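Local coordinates for protein DNA-entry nuclease (Competence-specific nuclease) (Streptococcus agalactiae ILRI112, PDB 4QGO) that probably cleaves DNA without sequence specificity, as a streptococcal virulence-factor nuclease of the metal-dependent beta-beta-alpha (His-Me finger) family, at residues Gln61-Ala66 with Lys91-His96; Asn134-Thr139 with Val174-Arg179. The protein carries 1 engineered substitution. All coordinates share one frame; numbering follows the deposited sequence.

Interaction 1: residues Gln61-Ala66 with Lys91-His96; sequences QRPSTA and KPLGWH
L93 carries this contact and lies against R62 and P63. The second segment starts with K91, and P92 opens a type II beta turn that runs to W95. Its ring packs on V135 and T137. L93 is the second residue of the turn and points its side chain at the other loop. CG stands beside the backbone N (chi1 -61°), and the CD1 branch does the touching. L93 CD1 lies 3.8 Å from R62 CG and just as near R62 CA. The two side chains cross at about a right angle. L93 CD1 also reaches P63 CD at 4.2 Å. Q61 O lies 3.9 Å from L93 CD1. Apart from the Q61 carbonyl oxygen, the contact is apolar; it joins two loops of the nuclease domain. One leads into strand 66-70 of the large antiparallel sheet, the other toward strand 108-112, probably part of the beta-beta-alpha motif. The R62 guanidinium leads away from L93. NE forms a salt bridge with D58, NH1 is bonded to the carbonyl O of N180 and of D183, and Y178 gives a cation-pi contact. G94 takes a positive phi of 80° in the turn. W95 closes it with a weak bond from W95 N to P92 O, 3.3 Å long. Its indole has K91 CD over one face, near the rim, and packs on V108, K110 and T137.

Interaction 2: residues Asn134-Thr139 with Val174-Arg179; sequences NVVTQT and VTPLYR
The backbones come nearest at V136 and P176, whose CA atoms are 8.2 Å apart, so the two strands are not paired and meet through side chains. V136 and P176 both point toward the opposite segment. V136 places CG1 beside its backbone N (chi1 -65°), and this methyl makes both contacts. V136 CG1 lies 4.4 Å from P176 CG, on the proline ring. V136 CG1 also lies 4.1 Å from Y178 OH. The V136 and Y178 side chains approach each other at a slant. Y178 sits just past the end of strand 170-177. Its CG is also beside the backbone N (chi1 -59°), and the ring carries the hydroxyl back to V136 near P176. The hydroxyl has a polar partner as well. It donates a hydrogen bond to the carbonyl oxygen of P63. That bond anchors the far end of the phenol. P63 packs on V136 too. The contact is buried near the centre of the chain. Strand 135-139 pairs with strand 108-112, and T139 N-caps helix 140-144. The strand pair and the helical region after it are consistent with the beta-beta-alpha motif of this nuclease family. Strand 170-177 belongs to the large antiparallel sheet, between strands 66-70 and 188-195. M189 of strand 188-195 touches V136 and Q138, so that strand also lines the junction. On the other face of strand 170-177, L177 packs on L18, A21 and I22 of helix 12-22.

From the N terminus, the chain first reaches 61-66, which leads into strand 66-70. Interaction 1 closes when 91-96 returns to that loop. Strand 108-112 follows, and 134-139 pairs with it and opens interaction 2. Helices 140-144 and 153-165 come next, and 174-179 closes that second loop. The two contacts are in series and neither nest nor cross. They still touch in space, their centres about 6 Å apart. L93 O is probably hydrogen-bonded to T137 OG1 at 2.8 Å, and P63 O packs on P176 CG. Together they tie both loops and the large sheet to the two-stranded sheet.

Interaction 1: residues Gln61-Ala66 with Lys91-His96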
# COMPACT_ATOMS: atom_id res chain seq x y z
N GLN A 61 12.49 -12.73 -2.52
CA GLN A 61 11.17 -13.26 -2.86
C GLN A 61 10.03 -12.54 -2.15
O GLN A 61 8.96 -13.12 -1.93
CB GLN A 61 11.06 -14.77 -2.57
CG GLN A 61 12.33 -15.58 -2.77
CD GLN A 61 12.56 -15.95 -4.20
OE1 GLN A 61 12.15 -15.23 -5.12
NE2 GLN A 61 13.21 -17.08 -4.42
N ARG A 62 10.25 -11.28 -1.80
CA ARG A 62 9.22 -10.46 -1.15
C ARG A 62 8.50 -9.62 -2.20
O ARG A 62 9.12 -9.16 -3.15
CB ARG A 62 9.86 -9.49 -0.15
CG ARG A 62 10.76 -10.16 0.89
CD ARG A 62 11.42 -9.14 1.80
NE ARG A 62 12.19 -8.14 1.07
CZ ARG A 62 13.00 -7.25 1.64
NH1 ARG A 62 13.16 -7.20 2.96
NH2 ARG A 62 13.66 -6.40 0.87
N PRO A 63 7.19 -9.40 -2.02
CA PRO A 63 6.49 -8.47 -2.92
C PRO A 63 7.18 -7.13 -3.00
O PRO A 63 7.57 -6.54 -1.99
CB PRO A 63 5.10 -8.34 -2.27
CG PRO A 63 4.90 -9.67 -1.61
CD PRO A 63 6.26 -10.04 -1.06
N SER A 64 7.37 -6.66 -4.23
CA SER A 64 8.13 -5.44 -4.47
C SER A 64 7.31 -4.52 -5.38
O SER A 64 6.10 -4.64 -5.46
CB SER A 64 9.49 -5.81 -5.07
OG SER A 64 10.36 -4.70 -5.10
N THR A 65 7.98 -3.60 -6.06
CA THR A 65 7.31 -2.58 -6.86
C THR A 65 6.23 -3.11 -7.79
O THR A 65 6.49 -3.98 -8.63
CB THR A 65 8.35 -1.82 -7.70
OG1 THR A 65 9.47 -1.47 -6.88
CG2 THR A 65 7.76 -0.56 -8.28
N ALA A 66 5.02 -2.60 -7.60
CA ALA A 66 3.88 -2.92 -8.45
C ALA A 66 3.48 -1.69 -9.24
O ALA A 66 3.44 -0.58 -8.71
CB ALA A 66 2.70 -3.40 -7.61
N LYS A 91 -0.85 -17.57 3.40
CA LYS A 91 -0.61 -16.36 4.17
C LYS A 91 0.65 -15.67 3.68
O LYS A 91 1.62 -16.33 3.31
CB LYS A 91 -0.46 -16.70 5.66
CG LYS A 91 -1.73 -17.24 6.32
CD LYS A 91 -2.87 -16.22 6.26
CE LYS A 91 -4.03 -16.62 7.19
NZ LYS A 91 -4.63 -17.94 6.83
N PRO A 92 0.66 -14.33 3.67
CA PRO A 92 1.85 -13.60 3.24
C PRO A 92 3.03 -13.73 4.20
O PRO A 92 2.89 -14.27 5.32
CB PRO A 92 1.36 -12.14 3.15
CG PRO A 92 0.23 -12.06 4.14
CD PRO A 92 -0.44 -13.43 4.08
N LEU A 93 4.18 -13.23 3.78
CA LEU A 93 5.39 -13.29 4.58
C LEU A 93 5.21 -12.54 5.89
O LEU A 93 4.64 -11.44 5.90
CB LEU A 93 6.57 -12.70 3.79
CG LEU A 93 6.92 -13.42 2.49
CD1 LEU A 93 7.98 -12.63 1.77
CD2 LEU A 93 7.41 -14.84 2.79
N GLY A 94 5.69 -13.12 6.99
CA GLY A 94 5.63 -12.46 8.28
C GLY A 94 4.29 -12.52 9.00
O GLY A 94 4.08 -11.81 9.99
N TRP A 95 3.38 -13.35 8.50
CA TRP A 95 2.02 -13.40 9.06
C TRP A 95 1.98 -14.04 10.43
O TRP A 95 2.31 -15.23 10.59
CB TRP A 95 1.09 -14.16 8.13
CG TRP A 95 -0.36 -14.16 8.56
CD1 TRP A 95 -0.99 -15.09 9.35
CD2 TRP A 95 -1.36 -13.21 8.19
NE1 TRP A 95 -2.32 -14.76 9.50
CE2 TRP A 95 -2.57 -13.61 8.80
CE3 TRP A 95 -1.35 -12.04 7.41
CZ2 TRP A 95 -3.76 -12.89 8.64
CZ3 TRP A 95 -2.54 -11.33 7.25
CH2 TRP A 95 -3.72 -11.75 7.87
N HIS A 96 1.55 -13.26 11.41
CA HIS A 96 1.35 -13.77 12.77
C HIS A 96 0.19 -13.04 13.40
O HIS A 96 0.36 -11.99 14.02
CB HIS A 96 2.62 -13.59 13.60
CG HIS A 96 3.77 -14.42 13.10
ND1 HIS A 96 3.81 -15.79 13.27
CD2 HIS A 96 4.88 -14.09 12.42
CE1 HIS A 96 4.92 -16.26 12.72
NE2 HIS A 96 5.59 -15.24 12.19

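Interaction 2: residues Asn134-Thr139 with Val174-Arg179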
# COMPACT_ATOMS: atom_id res chain seq x y z
N ASN A 134 1.50 -9.97 -4.77
CA ASN A 134 0.59 -8.83 -4.59
C ASN A 134 0.03 -8.69 -3.18
O ASN A 134 -0.83 -7.85 -2.95
CB ASN A 134 -0.60 -8.93 -5.58
CG ASN A 134 -1.42 -7.63 -5.68
OD1 ASN A 134 -0.87 -6.54 -5.75
ND2 ASN A 134 -2.75 -7.76 -5.68
N VAL A 135 0.51 -9.49 -2.23
CA VAL A 135 -0.07 -9.47 -0.89
C VAL A 135 1.01 -9.44 0.18
O VAL A 135 1.95 -10.24 0.14
CB VAL A 135 -0.99 -10.70 -0.65
CG1 VAL A 135 -1.57 -10.65 0.77
CG2 VAL A 135 -2.09 -10.76 -1.70
N VAL A 136 0.86 -8.52 1.13
CA VAL A 136 1.75 -8.44 2.28
C VAL A 136 0.96 -8.53 3.57
O VAL A 136 -0.28 -8.45 3.58
CB VAL A 136 2.59 -7.14 2.29
CG1 VAL A 136 3.54 -7.12 1.09
CG2 VAL A 136 1.69 -5.89 2.30
N THR A 137 1.68 -8.71 4.68
CA THR A 137 1.09 -8.61 6.00
C THR A 137 0.93 -7.14 6.33
O THR A 137 1.92 -6.43 6.44
CB THR A 137 1.98 -9.30 7.04
OG1 THR A 137 2.05 -10.69 6.74
CG2 THR A 137 1.44 -9.10 8.46
N GLN A 138 -0.31 -6.68 6.45
CA GLN A 138 -0.57 -5.26 6.64
C GLN A 138 -1.43 -5.05 7.87
O GLN A 138 -2.40 -5.80 8.11
CB GLN A 138 -1.26 -4.68 5.40
CG GLN A 138 -1.34 -3.15 5.43
CD GLN A 138 -1.84 -2.57 4.12
OE1 GLN A 138 -2.66 -3.20 3.44
NE2 GLN A 138 -1.36 -1.39 3.76
N THR A 139 -1.11 -4.03 8.65
CA THR A 139 -1.92 -3.78 9.84
C THR A 139 -3.39 -3.52 9.44
O THR A 139 -3.67 -2.96 8.37
CB THR A 139 -1.40 -2.63 10.71
OG1 THR A 139 -1.58 -1.38 10.01
CG2 THR A 139 0.07 -2.84 11.06
N VAL A 174 2.68 1.12 -6.55
CA VAL A 174 2.62 0.76 -5.14
C VAL A 174 3.86 -0.05 -4.77
O VAL A 174 4.15 -1.08 -5.38
CB VAL A 174 1.36 -0.07 -4.83
CG1 VAL A 174 1.36 -0.50 -3.38
CG2 VAL A 174 0.10 0.74 -5.16
N THR A 175 4.61 0.44 -3.79
CA THR A 175 5.89 -0.17 -3.44
C THR A 175 5.95 -0.41 -1.94
O THR A 175 5.97 0.54 -1.16
CB THR A 175 7.06 0.73 -3.83
OG1 THR A 175 6.93 1.14 -5.21
CG2 THR A 175 8.39 0.01 -3.65
N PRO A 176 5.98 -1.68 -1.52
CA PRO A 176 6.26 -1.96 -0.11
C PRO A 176 7.66 -1.47 0.25
O PRO A 176 8.61 -1.74 -0.50
CB PRO A 176 6.20 -3.49 -0.03
CG PRO A 176 5.44 -3.93 -1.27
CD PRO A 176 5.81 -2.91 -2.32
N LEU A 177 7.77 -0.74 1.36
CA LEU A 177 9.07 -0.24 1.82
C LEU A 177 9.59 -1.13 2.95
O LEU A 177 8.90 -1.32 3.96
CB LEU A 177 8.97 1.21 2.28
CG LEU A 177 8.40 2.21 1.27
CD1 LEU A 177 8.43 3.62 1.85
CD2 LEU A 177 9.15 2.13 -0.05
N TYR A 178 10.77 -1.72 2.75
CA TYR A 178 11.41 -2.59 3.74
C TYR A 178 12.61 -1.87 4.35
O TYR A 178 13.29 -1.10 3.66
CB TYR A 178 11.87 -3.91 3.11
CG TYR A 178 10.74 -4.72 2.48
CD1 TYR A 178 9.95 -5.57 3.24
CD2 TYR A 178 10.47 -4.61 1.12
CE1 TYR A 178 8.92 -6.29 2.66
CE2 TYR A 178 9.45 -5.34 0.53
CZ TYR A 178 8.68 -6.18 1.31
OH TYR A 178 7.66 -6.89 0.73
N ARG A 179 12.88 -2.11 5.63
CA ARG A 179 13.98 -1.44 6.33
C ARG A 179 15.33 -1.89 5.81
O ARG A 179 16.32 -1.16 5.91
CB ARG A 179 13.97 -1.76 7.82
CG ARG A 179 12.79 -1.22 8.61
CD ARG A 179 12.96 -1.53 10.09
NE ARG A 179 13.15 -2.96 10.32
CZ ARG A 179 13.55 -3.48 11.47
NH1 ARG A 179 13.81 -2.70 12.51
NH2 ARG A 179 13.70 -4.79 11.58